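Local coordinates for protein xyloglucan-specific endo-beta-1,4-glucanase BoGH9A (Bacteroides ovatus, PDB 6DHT) that hydrolyses internal beta-1,4-glucosidic linkages in the backbone of xyloglucans, releasing xyloglucan oligosaccharides, at residues E217-L222 with R280-Y285; L349-G354 with I383-Q388. All blocks are in the same frame, centred on the assembly; numbering follows the deposited sequence.

Contact 1 (E217-L222 with R280-Y285); sequences EMQFNL and RLFASY. With EDO (1,2-ethanediol), chain I.
The ring of F282 meets helix 213-226 with its far end, where Q219 and L222, about one helical turn apart, receive it. The amide-bearing chain of Q219 touches through its aliphatic part: CG lies 3.6 Å from F282 CE2 and 3.8 Å from F282 CZ. The side chains of L222 and F282 point against each other, and the CD1 methyl of L222 lies 3.9 Å from F282 CE1. Both residues approach the ring obliquely, and the contact is purely van der Waals. With its CG beside the backbone N (chi1 -77°), F282 reaches across a CA-CA gap of 9.2 Å from Q219. The chain of Q219 is bent at chi2 (-74°), and its amide plane stands 77° from the ring plane. Both segments belong to the helical catalytic domain of family GH9, an (alpha/alpha)6 barrel, and F282 lies at the C-terminal end of helix 265-281. A type I turn runs from F282 to Y285, closed by Y285 N to F282 O at 3.0 Å. F292 meets the F282 ring edge-to-face, while V274, M275 and S278 of helix 265-281 pack on L222. Two residues before F282, R280 forms a salt bridge with E348. A 1,2-ethanediol, probably from the crystallisation liquor, sets its C1 3.4 Å from L281 CD2.

Contact 2 (L349-G354 with I383-Q388); sequences LYFSTG and IFAWLQ
The last turns of helices 339-353 and 379-386 come together with F351 and A385 as their nearest residues, 8.2 Å apart between CA atoms. F351 reaches from its helix toward the other segment. Its edge points at the indole of W386 in an edge-to-face (T-shaped) pair, with ring centroids 4.9 Å apart and planes at 72°. CZ is the leading atom: it stands over the centre of the indole face, 3.6 Å from W386 CD2. The neighbouring F351 CE2 turns toward the helix itself, 3.9 Å from A385 C and 4.1 Å from A385 CB; the small side chain of A385 is consistent with this close approach to the backbone. For Y350, CG anti to the backbone N (chi1 179°) carries the ring to the six-membered ring of the indole, where Y350 CE2 lies 3.7 Å from W386 CH2. The planes of these two rings are inclined by 32°, an oblique meeting. Y350 CD2 also lies over one face of the F351 ring, near its rim, which completes a cluster of three aromatics. The Y350 hydroxyl is hydrogen-bonded to D397 and the indole N-H to S347, so both polar ends are bonded while the ring carbons do the packing. F400 adds another edge-to-face contact to W386, and R391 makes a cation-pi contact with F351. At the close of helix 339-353, L349 O takes T353 N and T353 OG1 from opposite faces of its carbonyl plane, and G354 leaves the helix with positive phi. The chemistry between the segments is thus that of dispersion and aromatic quadrupoles: the C-H edge of F351, probably slightly positive, faces the electron-rich indole, an attraction that may contribute to how the two rings are turned.

From the N terminus, the chain runs through helix 213-226, passes strands 239-241 and 259-260, and returns along helix 265-281; contact 1 closes this excursion of 57 residues. Contact 2 opens later, on helix 339-353, and closes at helix 379-386 after 28 intervening residues that include helix 356-364. The loops follow in series, neither nested nor crossed. Their centres are about 17 Å apart, yet they touch through R280, whose NH1 lies 2.9 Å from S352 OG, a probable hydrogen bond. Helix 265-281 is therefore joined to helix 213-226 through contact 1 and to helix 339-353 through R280, with helix 379-386 added by contact 2.

Contact 1 (E217-L222 with R280-Y285)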
loop_
_atom_site.group_PDB
_atom_site.type_symbol
_atom_site.label_atom_id
_atom_site.label_comp_id
_atom_site.label_asym_id
_atom_site.label_seq_id
_atom_site.Cartn_x
_atom_site.Cartn_y
_atom_site.Cartn_z
ATOM N N GLU A 217 -8.389 3.230 12.004
ATOM C CA GLU A 217 -6.964 3.004 11.865
ATOM C C GLU A 217 -6.251 4.231 11.296
ATOM O O GLU A 217 -5.220 4.653 11.831
ATOM C CB GLU A 217 -6.666 1.765 11.013
ATOM C CG GLU A 217 -5.193 1.323 11.097
ATOM C CD GLU A 217 -4.791 0.956 12.522
ATOM O OE1 GLU A 217 -5.492 0.116 13.138
ATOM O OE2 GLU A 217 -3.808 1.546 13.048
ATOM N N MET A 218 -6.810 4.816 10.238
ATOM C CA MET A 218 -6.213 5.998 9.679
ATOM C C MET A 218 -6.105 7.068 10.741
ATOM O O MET A 218 -5.099 7.760 10.810
ATOM C CB MET A 218 -6.998 6.538 8.473
ATOM C CG MET A 218 -7.275 5.545 7.337
ATOM S SD MET A 218 -5.820 4.809 6.574
ATOM C CE MET A 218 -5.759 3.240 7.420
ATOM N N GLN A 219 -7.161 7.229 11.541
ATOM C CA GLN A 219 -7.173 8.322 12.512
ATOM C C GLN A 219 -6.056 8.185 13.524
ATOM O O GLN A 219 -5.540 9.193 14.021
ATOM C CB GLN A 219 -8.527 8.388 13.223
ATOM C CG GLN A 219 -9.075 9.819 13.372
ATOM C CD GLN A 219 -8.371 10.678 14.430
ATOM O OE1 GLN A 219 -8.095 10.236 15.554
ATOM N NE2 GLN A 219 -8.072 11.915 14.061
ATOM N N PHE A 220 -5.656 6.949 13.815
ATOM C CA PHE A 220 -4.579 6.747 14.776
ATOM C C PHE A 220 -3.317 7.462 14.316
ATOM O O PHE A 220 -2.547 7.987 15.132
ATOM C CB PHE A 220 -4.266 5.281 15.005
ATOM C CG PHE A 220 -3.429 5.071 16.221
ATOM C CD1 PHE A 220 -4.023 4.997 17.471
ATOM C CD2 PHE A 220 -2.051 5.038 16.134
ATOM C CE1 PHE A 220 -3.246 4.830 18.617
ATOM C CE2 PHE A 220 -1.270 4.872 17.289
ATOM C CZ PHE A 220 -1.882 4.790 18.526
ATOM N N ASN A 221 -3.077 7.463 13.007
ATOM C CA ASN A 221 -1.953 8.178 12.446
ATOM C C ASN A 221 -2.294 9.652 12.159
ATOM O O ASN A 221 -1.457 10.506 12.371
ATOM C CB ASN A 221 -1.396 7.488 11.198
ATOM C CG ASN A 221 -0.004 7.986 10.841
ATOM O OD1 ASN A 221 0.971 7.551 11.446
ATOM N ND2 ASN A 221 0.104 8.906 9.889
ATOM N N LEU A 222 -3.487 9.957 11.646
ATOM C CA LEU A 222 -3.884 11.355 11.438
ATOM C C LEU A 222 -3.741 12.193 12.710
ATOM O O LEU A 222 -3.313 13.357 12.653
ATOM C CB LEU A 222 -5.320 11.440 10.941
ATOM C CG LEU A 222 -5.529 10.910 9.506
ATOM C CD1 LEU A 222 -7.022 10.612 9.206
ATOM C CD2 LEU A 222 -4.905 11.848 8.453
ATOM N N ARG A 280 -13.522 15.498 4.837
ATOM C CA ARG A 280 -14.772 15.038 4.241
ATOM C C ARG A 280 -15.197 13.691 4.797
ATOM O O ARG A 280 -16.368 13.452 5.098
ATOM C CB ARG A 280 -14.642 14.915 2.718
ATOM C CG ARG A 280 -14.221 16.169 2.015
ATOM C CD ARG A 280 -14.367 16.049 0.490
ATOM N NE ARG A 280 -13.680 14.904 -0.104
ATOM C CZ ARG A 280 -12.410 14.905 -0.515
ATOM N NH1 ARG A 280 -11.675 15.994 -0.388
ATOM N NH2 ARG A 280 -11.877 13.803 -1.040
ATOM N N LEU A 281 -14.240 12.772 4.917
ATOM C CA LEU A 281 -14.590 11.409 5.280
ATOM C C LEU A 281 -15.015 11.253 6.723
ATOM O O LEU A 281 -15.720 10.310 7.051
ATOM C CB LEU A 281 -13.433 10.449 5.006
ATOM C CG LEU A 281 -12.893 10.438 3.573
ATOM C CD1 LEU A 281 -11.803 9.360 3.452
ATOM C CD2 LEU A 281 -13.934 10.336 2.521
ATOM N N PHE A 282 -14.525 12.133 7.604
ATOM C CA PHE A 282 -14.844 12.026 9.018
ATOM C C PHE A 282 -16.017 12.954 9.423
ATOM O O PHE A 282 -16.381 12.987 10.590
ATOM C CB PHE A 282 -13.600 12.316 9.863
ATOM C CG PHE A 282 -12.627 11.168 9.921
ATOM C CD1 PHE A 282 -11.700 10.974 8.906
ATOM C CD2 PHE A 282 -12.630 10.299 10.996
ATOM C CE1 PHE A 282 -10.801 9.914 8.958
ATOM C CE2 PHE A 282 -11.722 9.248 11.059
ATOM C CZ PHE A 282 -10.810 9.069 10.039
ATOM N N ALA A 283 -16.599 13.654 8.460
ATOM C CA ALA A 283 -17.738 14.563 8.732
ATOM C C ALA A 283 -18.916 13.850 9.390
ATOM O O ALA A 283 -19.586 14.427 10.257
ATOM C CB ALA A 283 -18.188 15.217 7.452
ATOM N N SER A 284 -19.167 12.606 8.988
ATOM C CA SER A 284 -20.233 11.789 9.552
ATOM C C SER A 284 -19.925 11.159 10.899
ATOM O O SER A 284 -20.808 10.521 11.478
ATOM C CB SER A 284 -20.603 10.660 8.580
ATOM O OG SER A 284 -21.130 11.196 7.384
ATOM N N TYR A 285 -18.696 11.305 11.401
ATOM C CA TYR A 285 -18.270 10.565 12.587
ATOM C C TYR A 285 -17.846 11.491 13.724
ATOM O O TYR A 285 -16.851 11.273 14.412
ATOM C CB TYR A 285 -17.171 9.534 12.182
ATOM C CG TYR A 285 -17.667 8.629 11.074
ATOM C CD1 TYR A 285 -18.640 7.672 11.325
ATOM C CD2 TYR A 285 -17.193 8.762 9.770
ATOM C CE1 TYR A 285 -19.131 6.868 10.322
ATOM C CE2 TYR A 285 -17.680 7.958 8.749
ATOM C CZ TYR A 285 -18.642 7.013 9.032
ATOM O OH TYR A 285 -19.149 6.204 8.043
HETATM C C1 EDO I . -17.322 10.311 2.668
HETATM O O1 EDO I . -17.049 11.680 2.327
HETATM C C2 EDO I . -17.577 9.553 1.372
HETATM O O2 EDO I . -16.674 10.022 0.360
#

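Contact 2 (L349-G354 with I383-Q388)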
loop_
_atom_site.group_PDB
_atom_site.type_symbol
_atom_site.label_atom_id
_atom_site.label_comp_id
_atom_site.label_asym_id
_atom_site.label_seq_id
_atom_site.Cartn_x
_atom_site.Cartn_y
_atom_site.Cartn_z
ATOM N N LEU A 349 -8.317 20.124 -1.639
ATOM C CA LEU A 349 -8.843 21.352 -1.057
ATOM C C LEU A 349 -10.000 21.912 -1.876
ATOM O O LEU A 349 -10.972 22.386 -1.318
ATOM C CB LEU A 349 -7.731 22.385 -0.870
ATOM C CG LEU A 349 -6.927 22.100 0.413
ATOM C CD1 LEU A 349 -5.561 22.755 0.389
ATOM C CD2 LEU A 349 -7.707 22.475 1.677
ATOM N N TYR A 350 -9.906 21.809 -3.194
ATOM C CA TYR A 350 -11.036 22.186 -4.038
ATOM C C TYR A 350 -12.283 21.359 -3.710
ATOM O O TYR A 350 -13.391 21.902 -3.589
ATOM C CB TYR A 350 -10.691 22.035 -5.508
ATOM C CG TYR A 350 -11.818 22.372 -6.480
ATOM C CD1 TYR A 350 -12.548 23.554 -6.354
ATOM C CD2 TYR A 350 -12.128 21.531 -7.539
ATOM C CE1 TYR A 350 -13.564 23.874 -7.251
ATOM C CE2 TYR A 350 -13.121 21.855 -8.445
ATOM C CZ TYR A 350 -13.840 23.024 -8.292
ATOM O OH TYR A 350 -14.838 23.344 -9.193
ATOM N N PHE A 351 -12.141 20.043 -3.585
ATOM C CA PHE A 351 -13.320 19.218 -3.328
ATOM C C PHE A 351 -13.867 19.384 -1.917
ATOM O O PHE A 351 -15.072 19.283 -1.703
ATOM C CB PHE A 351 -13.048 17.746 -3.678
ATOM C CG PHE A 351 -12.863 17.532 -5.160
ATOM C CD1 PHE A 351 -13.851 17.942 -6.058
ATOM C CD2 PHE A 351 -11.711 16.972 -5.661
ATOM C CE1 PHE A 351 -13.675 17.793 -7.408
ATOM C CE2 PHE A 351 -11.530 16.814 -7.020
ATOM C CZ PHE A 351 -12.519 17.218 -7.898
ATOM N N SER A 352 -13.011 19.717 -0.961
ATOM C CA SER A 352 -13.487 19.948 0.397
ATOM C C SER A 352 -14.058 21.355 0.660
ATOM O O SER A 352 -14.895 21.497 1.536
ATOM C CB SER A 352 -12.382 19.687 1.402
ATOM O OG SER A 352 -11.966 18.321 1.305
ATOM N N THR A 353 -13.607 22.360 -0.088
ATOM C CA THR A 353 -14.034 23.744 0.168
ATOM C C THR A 353 -14.873 24.325 -0.954
ATOM O O THR A 353 -15.610 25.290 -0.731
ATOM C CB THR A 353 -12.838 24.707 0.378
ATOM O OG1 THR A 353 -12.153 24.941 -0.858
ATOM C CG2 THR A 353 -11.885 24.191 1.444
ATOM N N GLY A 354 -14.732 23.792 -2.160
ATOM C CA GLY A 354 -15.417 24.339 -3.317
ATOM C C GLY A 354 -14.770 25.581 -3.893
ATOM O O GLY A 354 -15.247 26.103 -4.905
ATOM N N ILE A 383 -5.811 12.445 -9.351
ATOM C CA ILE A 383 -6.621 11.944 -10.453
ATOM C C ILE A 383 -7.804 11.141 -9.901
ATOM O O ILE A 383 -8.962 11.315 -10.345
ATOM C CB ILE A 383 -5.779 11.103 -11.433
ATOM C CG1 ILE A 383 -4.826 12.020 -12.196
ATOM C CG2 ILE A 383 -6.653 10.330 -12.388
ATOM C CD1 ILE A 383 -3.812 11.319 -13.049
ATOM N N PHE A 384 -7.547 10.275 -8.917
ATOM C CA PHE A 384 -8.625 9.465 -8.383
ATOM C C PHE A 384 -9.739 10.354 -7.811
ATOM O O PHE A 384 -10.930 10.043 -7.945
ATOM C CB PHE A 384 -8.143 8.495 -7.279
ATOM C CG PHE A 384 -7.105 7.465 -7.703
ATOM C CD1 PHE A 384 -6.934 7.058 -9.010
ATOM C CD2 PHE A 384 -6.264 6.935 -6.734
ATOM C CE1 PHE A 384 -5.958 6.117 -9.320
ATOM C CE2 PHE A 384 -5.312 5.988 -7.045
ATOM C CZ PHE A 384 -5.161 5.587 -8.333
ATOM N N ALA A 385 -9.339 11.460 -7.186
ATOM C CA ALA A 385 -10.300 12.397 -6.612
ATOM C C ALA A 385 -11.181 13.021 -7.702
ATOM O O ALA A 385 -12.396 13.032 -7.589
ATOM C CB ALA A 385 -9.574 13.458 -5.834
ATOM N N TRP A 386 -10.559 13.490 -8.779
ATOM C CA TRP A 386 -11.311 14.025 -9.923
ATOM C C TRP A 386 -12.249 13.006 -10.585
ATOM O O TRP A 386 -13.289 13.391 -11.124
ATOM C CB TRP A 386 -10.335 14.591 -10.967
ATOM C CG TRP A 386 -9.822 15.945 -10.584
ATOM C CD1 TRP A 386 -8.668 16.232 -9.959
ATOM C CD2 TRP A 386 -10.474 17.199 -10.827
ATOM N NE1 TRP A 386 -8.551 17.592 -9.756
ATOM C CE2 TRP A 386 -9.647 18.203 -10.312
ATOM C CE3 TRP A 386 -11.684 17.563 -11.440
ATOM C CZ2 TRP A 386 -9.998 19.552 -10.362
ATOM C CZ3 TRP A 386 -12.020 18.899 -11.504
ATOM C CH2 TRP A 386 -11.183 19.878 -10.971
ATOM N N LEU A 387 -11.898 11.720 -10.542
ATOM C CA LEU A 387 -12.675 10.674 -11.214
ATOM C C LEU A 387 -13.765 10.075 -10.326
ATOM O O LEU A 387 -14.526 9.223 -10.771
ATOM C CB LEU A 387 -11.754 9.550 -11.687
ATOM C CG LEU A 387 -10.738 9.910 -12.760
ATOM C CD1 LEU A 387 -9.878 8.687 -13.027
ATOM C CD2 LEU A 387 -11.365 10.411 -14.039
ATOM N N GLN A 388 -13.862 10.527 -9.085
ATOM C CA GLN A 388 -14.838 9.996 -8.139
ATOM C C GLN A 388 -16.278 10.210 -8.601
ATOM O O GLN A 388 -16.662 11.330 -8.938
ATOM C CB GLN A 388 -14.646 10.679 -6.786
ATOM C CG GLN A 388 -14.772 9.753 -5.607
ATOM C CD GLN A 388 -14.285 10.397 -4.324
ATOM O OE1 GLN A 388 -13.071 10.564 -4.099
ATOM N NE2 GLN A 388 -15.229 10.771 -3.473
#